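Local coordinates for envelope glycoprotein (Thogoto virus, PDB 5XEA) that probably attaches the virus to its host-cell receptor and later induces fusion of the viral and host membranes, at residues Glu79-Asp93 against Leu110-Leu122. Numbering follows the deposited sequence.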
loop_
_atom_site.group_PDB
_atom_site.type_symbol
_atom_site.label_atom_id
_atom_site.label_comp_id
_atom_site.label_asym_id
_atom_site.label_seq_id
_atom_site.Cartn_x
_atom_site.Cartn_y
_atom_site.Cartn_z
ATOM N N GLU B 79 1.413 20.129 34.101
ATOM C CA GLU B 79 0.126 19.448 34.169
ATOM C C GLU B 79 0.128 18.212 33.284
ATOM O O GLU B 79 -0.246 17.119 33.720
ATOM C CB GLU B 79 -1.008 20.399 33.757
ATOM C CG GLU B 79 -1.413 21.425 34.809
ATOM C CD GLU B 79 -2.648 22.232 34.405
ATOM O OE1 GLU B 79 -2.541 23.119 33.530
ATOM O OE2 GLU B 79 -3.728 21.961 34.962
ATOM N N LEU B 80 0.549 18.372 32.030
ATOM C CA LEU B 80 0.525 17.257 31.083
ATOM C C LEU B 80 1.316 16.070 31.616
ATOM O O LEU B 80 0.850 14.922 31.565
ATOM C CB LEU B 80 1.073 17.716 29.730
ATOM C CG LEU B 80 0.699 16.840 28.537
ATOM C CD1 LEU B 80 -0.745 16.414 28.646
ATOM C CD2 LEU B 80 0.933 17.593 27.246
ATOM N N LEU B 81 2.509 16.335 32.158
ATOM C CA LEU B 81 3.310 15.283 32.772
ATOM C C LEU B 81 2.527 14.552 33.858
ATOM O O LEU B 81 2.515 13.316 33.907
ATOM C CB LEU B 81 4.607 15.874 33.330
ATOM C CG LEU B 81 5.727 16.057 32.299
ATOM C CD1 LEU B 81 6.825 16.975 32.818
ATOM C CD2 LEU B 81 6.315 14.708 31.880
ATOM N N LEU B 82 1.836 15.298 34.725
ATOM C CA LEU B 82 1.061 14.650 35.775
ATOM C C LEU B 82 -0.127 13.897 35.193
ATOM O O LEU B 82 -0.471 12.806 35.664
ATOM C CB LEU B 82 0.607 15.684 36.806
ATOM C CG LEU B 82 -0.339 15.195 37.907
ATOM C CD1 LEU B 82 0.230 14.000 38.656
ATOM C CD2 LEU B 82 -0.676 16.341 38.877
ATOM N N TRP B 83 -0.763 14.459 34.157
ATOM C CA TRP B 83 -1.873 13.763 33.515
ATOM C C TRP B 83 -1.416 12.439 32.924
ATOM O O TRP B 83 -2.076 11.409 33.098
ATOM C CB TRP B 83 -2.491 14.630 32.413
ATOM C CG TRP B 83 -3.259 15.851 32.870
ATOM C CD1 TRP B 83 -3.242 16.436 34.112
ATOM C CD2 TRP B 83 -4.148 16.641 32.065
ATOM N NE1 TRP B 83 -4.068 17.541 34.119
ATOM C CE2 TRP B 83 -4.639 17.683 32.880
ATOM C CE3 TRP B 83 -4.579 16.564 30.736
ATOM C CZ2 TRP B 83 -5.532 18.644 32.406
ATOM C CZ3 TRP B 83 -5.472 17.522 30.264
ATOM C CH2 TRP B 83 -5.940 18.545 31.103
ATOM N N GLY B 84 -0.281 12.450 32.225
ATOM C CA GLY B 84 0.197 11.229 31.587
ATOM C C GLY B 84 0.494 10.118 32.580
ATOM O O GLY B 84 0.093 8.964 32.386
ATOM N N SER B 85 1.188 10.453 33.669
ATOM C CA SER B 85 1.518 9.431 34.659
ATOM C C SER B 85 0.276 8.957 35.406
ATOM O O SER B 85 0.074 7.749 35.575
ATOM C CB SER B 85 2.573 9.957 35.632
ATOM O OG SER B 85 2.303 11.295 35.999
ATOM N N SER B 86 -0.587 9.881 35.835
ATOM C CA SER B 86 -1.787 9.478 36.561
ATOM C C SER B 86 -2.848 8.873 35.655
ATOM O O SER B 86 -3.718 8.149 36.146
ATOM C CB SER B 86 -2.385 10.674 37.303
ATOM O OG SER B 86 -2.698 11.719 36.396
ATOM N N HIS B 87 -2.782 9.143 34.350
ATOM C CA HIS B 87 -3.827 8.749 33.402
ATOM C C HIS B 87 -5.164 9.357 33.801
ATOM O O HIS B 87 -6.207 8.700 33.755
ATOM C CB HIS B 87 -3.932 7.227 33.268
ATOM C CG HIS B 87 -2.668 6.580 32.788
ATOM N ND1 HIS B 87 -2.220 6.696 31.489
ATOM C CD2 HIS B 87 -1.755 5.817 33.434
ATOM C CE1 HIS B 87 -1.086 6.034 31.356
ATOM N NE2 HIS B 87 -0.782 5.490 32.520
ATOM N N GLN B 88 -5.123 10.626 34.204
ATOM C CA GLN B 88 -6.311 11.388 34.568
ATOM C C GLN B 88 -6.132 12.831 34.122
ATOM O O GLN B 88 -5.012 13.301 33.917
ATOM C CB GLN B 88 -6.584 11.348 36.079
ATOM C CG GLN B 88 -7.111 10.027 36.588
ATOM C CD GLN B 88 -7.679 10.155 37.988
ATOM O OE1 GLN B 88 -8.894 10.302 38.177
ATOM N NE2 GLN B 88 -6.797 10.122 38.980
ATOM N N CYS B 89 -7.253 13.537 33.978
ATOM C CA CYS B 89 -7.232 14.949 33.639
ATOM C C CYS B 89 -7.929 15.746 34.736
ATOM O O CYS B 89 -8.705 15.211 35.533
ATOM C CB CYS B 89 -7.898 15.208 32.269
ATOM S SG CYS B 89 -9.695 14.784 32.088
ATOM N N SER B 90 -7.649 17.040 34.772
ATOM C CA SER B 90 -8.271 17.925 35.743
ATOM C C SER B 90 -9.200 18.917 35.050
ATOM O O SER B 90 -9.099 19.164 33.846
ATOM C CB SER B 90 -7.217 18.679 36.560
ATOM O OG SER B 90 -6.452 19.527 35.731
ATOM N N TYR B 91 -10.091 19.511 35.840
ATOM C CA TYR B 91 -11.032 20.489 35.319
ATOM C C TYR B 91 -11.537 21.350 36.478
ATOM O O TYR B 91 -11.293 21.052 37.652
ATOM C CB TYR B 91 -12.167 19.795 34.564
ATOM C CG TYR B 91 -12.976 18.799 35.379
ATOM C CD1 TYR B 91 -14.113 19.209 36.075
ATOM C CD2 TYR B 91 -12.621 17.447 35.437
ATOM C CE1 TYR B 91 -14.871 18.307 36.812
ATOM C CE2 TYR B 91 -13.382 16.531 36.178
ATOM C CZ TYR B 91 -14.509 16.974 36.862
ATOM O OH TYR B 91 -15.284 16.104 37.606
ATOM N N GLY B 92 -12.246 22.433 36.128
ATOM C CA GLY B 92 -12.684 23.413 37.106
ATOM C C GLY B 92 -14.035 23.086 37.713
ATOM O O GLY B 92 -14.628 22.036 37.469
ATOM N N ASP B 93 -14.524 24.015 38.540
ATOM C CA ASP B 93 -15.853 23.868 39.117
ATOM C C ASP B 93 -16.920 23.994 38.038
ATOM O O ASP B 93 -16.772 24.748 37.076
ATOM C CB ASP B 93 -16.096 24.922 40.203
ATOM C CG ASP B 93 -15.223 24.705 41.434
ATOM O OD1 ASP B 93 -15.047 23.533 41.841
ATOM O OD2 ASP B 93 -14.711 25.706 41.987
ATOM N N LEU B 110 -11.035 31.580 35.950
ATOM C CA LEU B 110 -11.442 30.241 36.365
ATOM C C LEU B 110 -10.209 29.400 36.659
ATOM O O LEU B 110 -9.213 29.469 35.936
ATOM C CB LEU B 110 -12.286 29.554 35.287
ATOM C CG LEU B 110 -13.491 30.327 34.769
ATOM C CD1 LEU B 110 -14.247 29.483 33.752
ATOM C CD2 LEU B 110 -14.381 30.747 35.948
ATOM N N ASP B 111 -10.280 28.618 37.736
ATOM C CA ASP B 111 -9.218 27.679 38.073
ATOM C C ASP B 111 -9.531 26.356 37.385
ATOM O O ASP B 111 -10.517 25.694 37.754
ATOM C CB ASP B 111 -9.111 27.500 39.583
ATOM C CG ASP B 111 -8.158 26.378 39.985
ATOM O OD1 ASP B 111 -7.407 25.855 39.127
ATOM O OD2 ASP B 111 -8.158 26.007 41.180
ATOM N N PRO B 112 -8.735 25.927 36.408
ATOM C CA PRO B 112 -9.077 24.738 35.622
ATOM C C PRO B 112 -8.602 23.423 36.217
ATOM O O PRO B 112 -8.768 22.389 35.565
ATOM C CB PRO B 112 -8.366 25.019 34.294
ATOM C CG PRO B 112 -7.132 25.777 34.698
ATOM C CD PRO B 112 -7.534 26.611 35.897
ATOM N N ALA B 113 -8.031 23.420 37.421
ATOM C CA ALA B 113 -7.445 22.210 37.997
ATOM C C ALA B 113 -7.948 22.011 39.439
ATOM O O ALA B 113 -7.187 22.090 40.404
ATOM C CB ALA B 113 -5.914 22.293 37.941
ATOM N N LYS B 114 -9.247 21.728 39.593
ATOM C CA LYS B 114 -9.847 21.473 40.903
ATOM C C LYS B 114 -10.400 20.067 41.069
ATOM O O LYS B 114 -10.399 19.552 42.186
ATOM C CB LYS B 114 -10.982 22.472 41.192
ATOM C CG LYS B 114 -10.515 23.922 41.243
ATOM C CD LYS B 114 -11.622 24.878 41.651
ATOM C CE LYS B 114 -11.695 25.050 43.161
ATOM N NZ LYS B 114 -12.667 26.118 43.521
ATOM N N HIS B 115 -10.863 19.432 39.998
ATOM C CA HIS B 115 -11.382 18.074 40.049
ATOM C C HIS B 115 -10.547 17.180 39.137
ATOM O O HIS B 115 -9.772 17.664 38.305
ATOM C CB HIS B 115 -12.857 18.061 39.659
ATOM C CG HIS B 115 -13.675 19.031 40.457
ATOM N ND1 HIS B 115 -14.147 18.736 41.718
ATOM C CD2 HIS B 115 -14.049 20.308 40.198
ATOM C CE1 HIS B 115 -14.809 19.779 42.182
ATOM N NE2 HIS B 115 -14.764 20.745 41.283
ATOM N N TRP B 116 -10.683 15.864 39.333
ATOM C CA TRP B 116 -9.942 14.863 38.578
ATOM C C TRP B 116 -10.865 13.728 38.159
ATOM O O TRP B 116 -11.794 13.353 38.878
ATOM C CB TRP B 116 -8.764 14.283 39.392
ATOM C CG TRP B 116 -7.686 15.279 39.654
ATOM C CD1 TRP B 116 -7.612 16.147 40.703
ATOM C CD2 TRP B 116 -6.530 15.531 38.842
ATOM N NE1 TRP B 116 -6.483 16.924 40.596
ATOM C CE2 TRP B 116 -5.800 16.566 39.462
ATOM C CE3 TRP B 116 -6.049 14.988 37.647
ATOM C CZ2 TRP B 116 -4.610 17.065 38.934
ATOM C CZ3 TRP B 116 -4.866 15.485 37.122
ATOM C CH2 TRP B 116 -4.161 16.512 37.766
ATOM N N ALA B 117 -10.578 13.177 36.988
ATOM C CA ALA B 117 -11.327 12.061 36.430
ATOM C C ALA B 117 -10.482 11.443 35.318
ATOM O O ALA B 117 -9.579 12.103 34.795
ATOM C CB ALA B 117 -12.701 12.517 35.899
ATOM N N PRO B 118 -10.740 10.181 34.957
ATOM C CA PRO B 118 -10.024 9.619 33.798
ATOM C C PRO B 118 -10.342 10.369 32.517
ATOM O O PRO B 118 -9.478 10.493 31.640
ATOM C CB PRO B 118 -10.520 8.166 33.731
ATOM C CG PRO B 118 -11.403 7.964 34.953
ATOM C CD PRO B 118 -11.822 9.292 35.427
ATOM N N ARG B 119 -11.571 10.870 32.398
ATOM C CA ARG B 119 -12.059 11.633 31.260
ATOM C C ARG B 119 -13.303 12.389 31.710
ATOM O O ARG B 119 -13.978 12.002 32.666
ATOM C CB ARG B 119 -12.383 10.735 30.066
ATOM C CG ARG B 119 -13.460 9.689 30.327
ATOM C CD ARG B 119 -13.409 8.595 29.271
ATOM N NE ARG B 119 -12.062 8.034 29.125
ATOM C CZ ARG B 119 -11.530 7.145 29.960
ATOM N NH1 ARG B 119 -12.231 6.727 31.009
ATOM N NH2 ARG B 119 -10.302 6.674 29.755
ATOM N N LYS B 120 -13.615 13.460 30.990
ATOM C CA LYS B 120 -14.774 14.276 31.333
ATOM C C LYS B 120 -15.316 14.918 30.067
ATOM O O LYS B 120 -14.556 15.504 29.296
ATOM C CB LYS B 120 -14.384 15.339 32.365
ATOM C CG LYS B 120 -15.401 16.428 32.632
ATOM C CD LYS B 120 -16.335 16.050 33.755
ATOM C CE LYS B 120 -17.226 17.221 34.164
ATOM N NZ LYS B 120 -18.061 17.693 33.022
ATOM N N GLU B 121 -16.623 14.809 29.853
ATOM C CA GLU B 121 -17.288 15.498 28.754
ATOM C C GLU B 121 -18.233 16.559 29.316
ATOM O O GLU B 121 -18.827 16.381 30.384
ATOM C CB GLU B 121 -18.061 14.521 27.867
ATOM C CG GLU B 121 -18.591 15.159 26.576
ATOM C CD GLU B 121 -17.479 15.809 25.732
ATOM O OE1 GLU B 121 -17.336 17.047 25.789
ATOM O OE2 GLU B 121 -16.746 15.089 25.010
ATOM N N LEU B 122 -18.352 17.668 28.602
ATOM C CA LEU B 122 -19.162 18.783 29.068
ATOM C C LEU B 122 -20.584 18.638 28.546
ATOM O O LEU B 122 -20.843 17.891 27.612
ATOM C CB LEU B 122 -18.561 20.124 28.629
ATOM C CG LEU B 122 -18.376 20.496 27.153
ATOM C CD1 LEU B 122 -19.651 20.950 26.454
ATOM C CD2 LEU B 122 -17.309 21.597 27.072
HETATM O O HOH W 1 -7.492 8.530 31.321
HETATM O O HOH W 2 -13.107 26.451 38.424
#
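Tyr91 is clamped between two side chains of the segment 110-122: His115 CB lies over one face of its ring, 3.6 Å from the centroid, and the aliphatic part of Lys120 crosses the opposite face, with CD 4.0 Å from the centroid. Lys120 gets there by a bend about CB-CG (chi2 90°), while Ala117 CB touches the ring edge. Strands 89-91 and 115-117 form a short antiparallel two-stranded sheet. Cys89 and Ala117 exchange two backbone hydrogen bonds, and Tyr91 N donates to His115 O. Tyr91 O takes both Lys114 N and His115 N, each at 2.9 Å, the double grip of a classic beta bulge. On the other face of the pair, Ser90 CB sits over the six-membered ring of Trp116, 3.7 Å from its centroid. The far rim of that indole reaches the helix, where CZ3 meets Trp83 CD1 at 3.5 Å and CH2 meets Leu82 CD2.

Toward solvent the contact turns polar: Lys114 is exposed, Asp93 and His115 partly so. Asp93 splits its carboxylate between His115 NE2, 2.9 Å from OD1 on the anti side, and Lys114 NZ, a salt bridge to OD2 on the syn side; the lysine and the imidazole N-H would together favour the charged carboxylate. A water links Asp93 N to Asp111 O. The loose part is the thin His87-Pro118 end, where another water bridges the two carbonyl oxygens.

The two-stranded unit packs beside the long strands 40-56 and 133-156: Cys89 is disulfide-bonded to Cys142, Lys120 forms a salt bridge with Asp139, Glu79 pairs with Arg47, and Glu121 and Leu122 lean on helix 421-437.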